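Local coordinates for protein similarities with probable monooxygenase (Photorhabdus luminescens, PDB 4HB9) that binds flavin-adenine dinucleotide and probably acts as a flavin-dependent monooxygenase of the aromatic ring hydroxylase type, at residues 142-147 with 152-157; 342-347 with 359-364. One frame throughout, in Å; residues are numbered along the deposited sequence.

Contact 1: 142-147 with 152-157; sequences GIKIFF and HENVDV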
loop_
_atom_site.group_PDB
_atom_site.type_symbol
_atom_site.label_atom_id
_atom_site.label_comp_id
_atom_site.label_asym_id
_atom_site.label_seq_id
_atom_site.Cartn_x
_atom_site.Cartn_y
_atom_site.Cartn_z
ATOM N N GLY A 142 8.480 -23.342 19.085
ATOM C CA GLY A 142 9.328 -22.218 18.669
ATOM C C GLY A 142 9.695 -22.296 17.203
ATOM O O GLY A 142 9.569 -23.350 16.576
ATOM N N ILE A 143 10.142 -21.168 16.657
ATOM C CA ILE A 143 10.435 -21.058 15.237
ATOM C C ILE A 143 11.816 -20.490 15.050
ATOM O O ILE A 143 12.164 -19.473 15.655
ATOM C CB ILE A 143 9.439 -20.126 14.549
ATOM C CG1 ILE A 143 8.013 -20.633 14.763
ATOM C CG2 ILE A 143 9.743 -20.005 13.064
ATOM C CD1 ILE A 143 6.974 -19.567 14.550
ATOM N N LYS A 144 12.597 -21.147 14.207
ATOM C CA LYS A 144 13.937 -20.709 13.885
ATOM C C LYS A 144 13.838 -19.967 12.556
ATOM O O LYS A 144 13.350 -20.524 11.585
ATOM C CB LYS A 144 14.896 -21.915 13.773
ATOM C CG LYS A 144 16.341 -21.516 13.550
ATOM C CD LYS A 144 17.274 -22.708 13.656
ATOM C CE LYS A 144 18.726 -22.258 13.670
ATOM N NZ LYS A 144 19.703 -23.387 13.545
ATOM N N ILE A 145 14.300 -18.717 12.534
ATOM C CA ILE A 145 14.299 -17.904 11.322
ATOM C C ILE A 145 15.705 -17.831 10.761
ATOM O O ILE A 145 16.630 -17.521 11.495
ATOM C CB ILE A 145 13.854 -16.444 11.606
ATOM C CG1 ILE A 145 12.573 -16.408 12.448
ATOM C CG2 ILE A 145 13.646 -15.703 10.285
ATOM C CD1 ILE A 145 12.337 -15.055 13.116
ATOM N N PHE A 146 15.859 -18.084 9.459
ATOM C CA PHE A 146 17.152 -17.961 8.791
ATOM C C PHE A 146 17.198 -16.745 7.875
ATOM O O PHE A 146 16.304 -16.567 7.067
ATOM C CB PHE A 146 17.396 -19.191 7.915
ATOM C CG PHE A 146 17.461 -20.483 8.689
ATOM C CD1 PHE A 146 18.679 -21.046 9.027
ATOM C CD2 PHE A 146 16.306 -21.119 9.097
ATOM C CE1 PHE A 146 18.746 -22.240 9.735
ATOM C CE2 PHE A 146 16.362 -22.309 9.816
ATOM C CZ PHE A 146 17.584 -22.878 10.130
ATOM N N PHE A 147 18.278 -15.979 7.958
ATOM C CA PHE A 147 18.483 -14.808 7.120
ATOM C C PHE A 147 19.553 -15.012 6.059
ATOM O O PHE A 147 20.381 -15.921 6.151
ATOM C CB PHE A 147 18.789 -13.601 8.005
ATOM C CG PHE A 147 17.747 -13.371 9.042
ATOM C CD1 PHE A 147 16.532 -12.791 8.698
ATOM C CD2 PHE A 147 17.944 -13.778 10.347
ATOM C CE1 PHE A 147 15.535 -12.601 9.643
ATOM C CE2 PHE A 147 16.954 -13.591 11.302
ATOM C CZ PHE A 147 15.749 -12.997 10.950
ATOM N N HIS A 152 20.661 -16.399 12.236
ATOM C CA HIS A 152 19.366 -16.952 12.630
ATOM C C HIS A 152 18.919 -16.398 13.970
ATOM O O HIS A 152 19.732 -15.910 14.774
ATOM C CB HIS A 152 19.402 -18.476 12.709
ATOM C CG HIS A 152 20.262 -18.981 13.820
ATOM N ND1 HIS A 152 19.758 -19.320 15.060
ATOM C CD2 HIS A 152 21.603 -19.143 13.898
ATOM C CE1 HIS A 152 20.753 -19.692 15.845
ATOM N NE2 HIS A 152 21.882 -19.593 15.165
ATOM N N GLU A 153 17.609 -16.449 14.194
ATOM C CA GLU A 153 17.027 -16.083 15.470
ATOM C C GLU A 153 15.880 -17.034 15.767
ATOM O O GLU A 153 15.238 -17.546 14.852
ATOM C CB GLU A 153 16.461 -14.658 15.416
ATOM C CG GLU A 153 17.465 -13.564 15.107
ATOM C CD GLU A 153 18.395 -13.248 16.272
ATOM O OE1 GLU A 153 19.424 -12.569 16.045
ATOM O OE2 GLU A 153 18.104 -13.681 17.411
ATOM N N ASN A 154 15.574 -17.202 17.048
ATOM C CA ASN A 154 14.470 -18.030 17.466
ATOM C C ASN A 154 13.363 -17.146 18.049
ATOM O O ASN A 154 13.643 -16.239 18.833
ATOM C CB ASN A 154 14.928 -19.050 18.514
ATOM C CG ASN A 154 16.024 -19.972 18.007
ATOM O OD1 ASN A 154 16.091 -20.309 16.820
ATOM N ND2 ASN A 154 16.893 -20.402 18.922
ATOM N N VAL A 155 12.125 -17.402 17.646
ATOM C CA VAL A 155 10.970 -16.673 18.146
ATOM C C VAL A 155 9.840 -17.659 18.457
ATOM O O VAL A 155 9.929 -18.840 18.139
ATOM C CB VAL A 155 10.475 -15.597 17.135
ATOM C CG1 VAL A 155 11.577 -14.590 16.842
ATOM C CG2 VAL A 155 9.960 -16.224 15.845
ATOM N N ASP A 156 8.788 -17.174 19.102
ATOM C CA ASP A 156 7.638 -18.013 19.453
ATOM C C ASP A 156 6.472 -17.876 18.466
ATOM O O ASP A 156 5.650 -18.774 18.344
ATOM C CB ASP A 156 7.195 -17.673 20.876
ATOM C CG ASP A 156 8.328 -17.841 21.875
ATOM O OD1 ASP A 156 8.917 -18.933 21.914
ATOM O OD2 ASP A 156 8.680 -16.877 22.558
ATOM N N VAL A 157 6.401 -16.731 17.778
ATOM C CA VAL A 157 5.366 -16.454 16.794
ATOM C C VAL A 157 6.068 -15.744 15.647
ATOM O O VAL A 157 6.902 -14.862 15.874
ATOM C CB VAL A 157 4.271 -15.532 17.358
ATOM C CG1 VAL A 157 3.309 -15.055 16.264
ATOM C CG2 VAL A 157 3.489 -16.225 18.460
#
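Two reciprocal pairs of backbone bonds join Ile-143 to Val-155 and Ile-145 to Glu-153. The straightest runs from Ile-145 N to Glu-153 O, 2.8 Å with 177° at the hydrogen; Glu-153 N returns a longer bond to Ile-145 O, 3.1 Å. Between them, Lys-144 faces Asn-154 in a non-hydrogen-bonded pair, where Asn-154 CA-H points at Ile-143 O (3.3 Å). On this face Lys-144, its chain stretched out, passes beside the Asn-154 amide, CG lying 3.5 Å from OD1, which is buried with no polar partner. Farther out its CE sits over one face of the His-152 ring in a CH-pi contact, 3.8 Å from the centroid; chi1 of 68° in His-152 turns this face to the lysine. On the reverse face the aliphatic side chains pack: Ile-145 CD1 lodges against both methyls of Val-155, 3.8 Å from CG2, and Tyr-30 covers this patch. Phe-147 presents its ring edge to the aliphatic part of Glu-153, CE2 to CG 3.8 Å. Strand 132-137 pairs with the other edge of 143-147, making this the outer beta hairpin of a three-stranded antiparallel sheet, which packs beside the parallel Rossmann-type sheet of the FAD-binding fold.

Contact 2: 342-347 with 359-364; sequences TQKLAS and ISDYEQ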
loop_
_atom_site.group_PDB
_atom_site.type_symbol
_atom_site.label_atom_id
_atom_site.label_comp_id
_atom_site.label_asym_id
_atom_site.label_seq_id
_atom_site.Cartn_x
_atom_site.Cartn_y
_atom_site.Cartn_z
ATOM N N THR A 342 -2.754 -7.363 16.833
ATOM C CA THR A 342 -2.408 -6.843 18.166
ATOM C C THR A 342 -3.442 -7.282 19.214
ATOM O O THR A 342 -3.084 -7.797 20.281
ATOM C CB THR A 342 -2.337 -5.301 18.158
ATOM O OG1 THR A 342 -1.267 -4.886 17.316
ATOM C CG2 THR A 342 -2.110 -4.770 19.556
ATOM N N GLN A 343 -4.706 -7.020 18.916
ATOM C CA GLN A 343 -5.783 -7.308 19.838
ATOM C C GLN A 343 -5.865 -8.803 20.155
ATOM O O GLN A 343 -6.062 -9.184 21.309
ATOM C CB GLN A 343 -7.120 -6.807 19.304
ATOM C CG GLN A 343 -7.238 -5.299 19.239
ATOM C CD GLN A 343 -8.413 -4.818 18.401
ATOM O OE1 GLN A 343 -9.006 -5.573 17.637
ATOM N NE2 GLN A 343 -8.722 -3.547 18.514
ATOM N N LYS A 344 -5.693 -9.651 19.141
ATOM C CA LYS A 344 -5.750 -11.111 19.352
ATOM C C LYS A 344 -4.518 -11.627 20.116
ATOM O O LYS A 344 -4.667 -12.393 21.063
ATOM C CB LYS A 344 -5.961 -11.847 18.019
ATOM C CG LYS A 344 -7.246 -11.446 17.308
ATOM C CD LYS A 344 -8.471 -11.451 18.220
ATOM C CE LYS A 344 -9.731 -11.069 17.479
ATOM N NZ LYS A 344 -10.923 -11.164 18.365
ATOM N N LEU A 345 -3.311 -11.172 19.780
ATOM C CA LEU A 345 -2.137 -11.579 20.543
ATOM C C LEU A 345 -2.201 -11.025 21.972
ATOM O O LEU A 345 -1.791 -11.702 22.918
ATOM C CB LEU A 345 -0.822 -11.209 19.838
ATOM C CG LEU A 345 -0.566 -11.988 18.539
ATOM C CD1 LEU A 345 0.623 -11.426 17.812
ATOM C CD2 LEU A 345 -0.395 -13.499 18.738
ATOM N N ALA A 346 -2.750 -9.826 22.151
ATOM C CA ALA A 346 -2.886 -9.274 23.510
ATOM C C ALA A 346 -3.789 -10.175 24.371
ATOM O O ALA A 346 -3.546 -10.325 25.565
ATOM C CB ALA A 346 -3.444 -7.862 23.471
ATOM N N SER A 347 -4.839 -10.748 23.783
ATOM C CA SER A 347 -5.752 -11.611 24.534
ATOM C C SER A 347 -5.044 -12.885 25.016
ATOM O O SER A 347 -5.441 -13.487 26.014
ATOM C CB SER A 347 -6.992 -11.979 23.701
ATOM O OG SER A 347 -6.662 -12.955 22.713
ATOM N N ILE A 359 -4.750 -16.696 17.028
ATOM C CA ILE A 359 -4.269 -16.541 15.654
ATOM C C ILE A 359 -5.364 -16.937 14.652
ATOM O O ILE A 359 -5.621 -16.218 13.685
ATOM C CB ILE A 359 -2.951 -17.289 15.417
ATOM C CG1 ILE A 359 -1.816 -16.590 16.177
ATOM C CG2 ILE A 359 -2.620 -17.329 13.932
ATOM C CD1 ILE A 359 -0.521 -17.362 16.217
ATOM N N SER A 360 -6.034 -18.059 14.904
ATOM C CA SER A 360 -7.153 -18.508 14.066
ATOM C C SER A 360 -8.275 -17.502 13.926
ATOM O O SER A 360 -8.839 -17.342 12.828
ATOM C CB SER A 360 -7.740 -19.825 14.638
ATOM O OG SER A 360 -8.649 -20.355 13.714
ATOM N N ASP A 361 -8.620 -16.846 15.037
ATOM C CA ASP A 361 -9.654 -15.804 15.095
ATOM C C ASP A 361 -9.246 -14.637 14.202
ATOM O O ASP A 361 -10.069 -14.111 13.421
ATOM C CB ASP A 361 -9.831 -15.322 16.561
ATOM C CG ASP A 361 -11.002 -14.358 16.771
ATOM O OD1 ASP A 361 -11.878 -14.196 15.903
ATOM O OD2 ASP A 361 -11.067 -13.730 17.856
ATOM N N TYR A 362 -7.997 -14.201 14.369
ATOM C CA TYR A 362 -7.433 -13.133 13.517
ATOM C C TYR A 362 -7.574 -13.515 12.033
ATOM O O TYR A 362 -8.077 -12.740 11.236
ATOM C CB TYR A 362 -5.953 -12.885 13.865
ATOM C CG TYR A 362 -5.182 -12.218 12.725
ATOM C CD1 TYR A 362 -5.468 -10.915 12.327
ATOM C CD2 TYR A 362 -4.224 -12.915 12.016
ATOM C CE1 TYR A 362 -4.780 -10.319 11.262
ATOM C CE2 TYR A 362 -3.537 -12.342 10.964
ATOM C CZ TYR A 362 -3.819 -11.042 10.586
ATOM O OH TYR A 362 -3.130 -10.492 9.528
ATOM N N GLU A 363 -7.123 -14.722 11.692
ATOM C CA GLU A 363 -7.103 -15.176 10.302
ATOM C C GLU A 363 -8.485 -15.262 9.695
ATOM O O GLU A 363 -8.682 -14.895 8.528
ATOM C CB GLU A 363 -6.327 -16.496 10.154
ATOM C CG GLU A 363 -4.832 -16.313 10.399
ATOM C CD GLU A 363 -4.071 -17.606 10.438
ATOM O OE1 GLU A 363 -4.713 -18.632 10.785
ATOM O OE2 GLU A 363 -2.827 -17.603 10.187
ATOM N N GLN A 364 -9.459 -15.705 10.486
ATOM C CA GLN A 364 -10.831 -15.833 10.006
ATOM C C GLN A 364 -11.457 -14.445 9.755
ATOM O O GLN A 364 -12.082 -14.210 8.716
ATOM C CB GLN A 364 -11.674 -16.659 10.991
ATOM C CG GLN A 364 -13.038 -17.042 10.483
ATOM C CD GLN A 364 -13.033 -18.170 9.448
ATOM O OE1 GLN A 364 -11.983 -18.692 9.045
ATOM N NE2 GLN A 364 -14.221 -18.530 8.988
#
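Helices 342-347 and 359-364 run nearly antiparallel, 163° between their directions, with axes 9.0 Å apart and Lys-344 nearest Tyr-362 in the register. Lys-344 contributes the largest share of the contact. Its side chain leaves toward the other helix, bends at chi2 and then runs straight, which takes the ammonium group across the gap to Asp-361. There NZ forms a salt bridge with OD2 at 2.6 Å, reaching that oxygen from above the carboxylate plane, 43° out of it. The two side chains meet at about a right angle, and CE too lies close to OD2, at 3.0 Å. Asp-361 OD1 takes a hydrogen bond from Gln-365 one turn on, so each carboxylate oxygen has a partner and rotation of the group is restrained. These segments belong to the long helices 330-349 and 355-386, which follow each other in the chain as a helical hairpin of the FAD-binding fold; helix 330-349 starts with the FAD-binding Ala-331 and Asn-332. Nearer the backbone, Lys-344 CG rests on Tyr-362 CB, 3.9 Å away. With CG anti to the backbone N (chi1 158°), the Tyr-362 ring is carried back toward the start of helix 330-349, where it touches Asp-337, Leu-340 and Leu-341; its hydroxyl is bonded to Leu-315 O. Leu-345 reaches the second helix through a branch tip, CD2 to Ile-359 CG1 4.3 Å, a light apolar touch, while Leu-20 of helix 11-22 and Leu-355 also pack on it. Within 342-347, Ser-347 OG folds back onto its own helix and donates to Lys-344 O at 2.6 Å.

The two contacts follow one another in the sequence; their centres lie 20 Å apart, yet the closest atoms come within about 4 Å without making a contact. The parallel sheet relates them: strand 157-160 directly follows the hairpin of contact 1, while Tyr-362 of contact 2 bonds to the end of neighbouring strand 313-315. Contact 1 comes closer to the cofactor: the Phe-147 side chain is about 6 Å from FAD, and that of Ile-145 about 4 Å from Phe-132, a residue that binds FAD. Contact 2 lies farther off, the Tyr-362 side chain about 9 Å from FAD and equally far from the FAD-binding Gly-12.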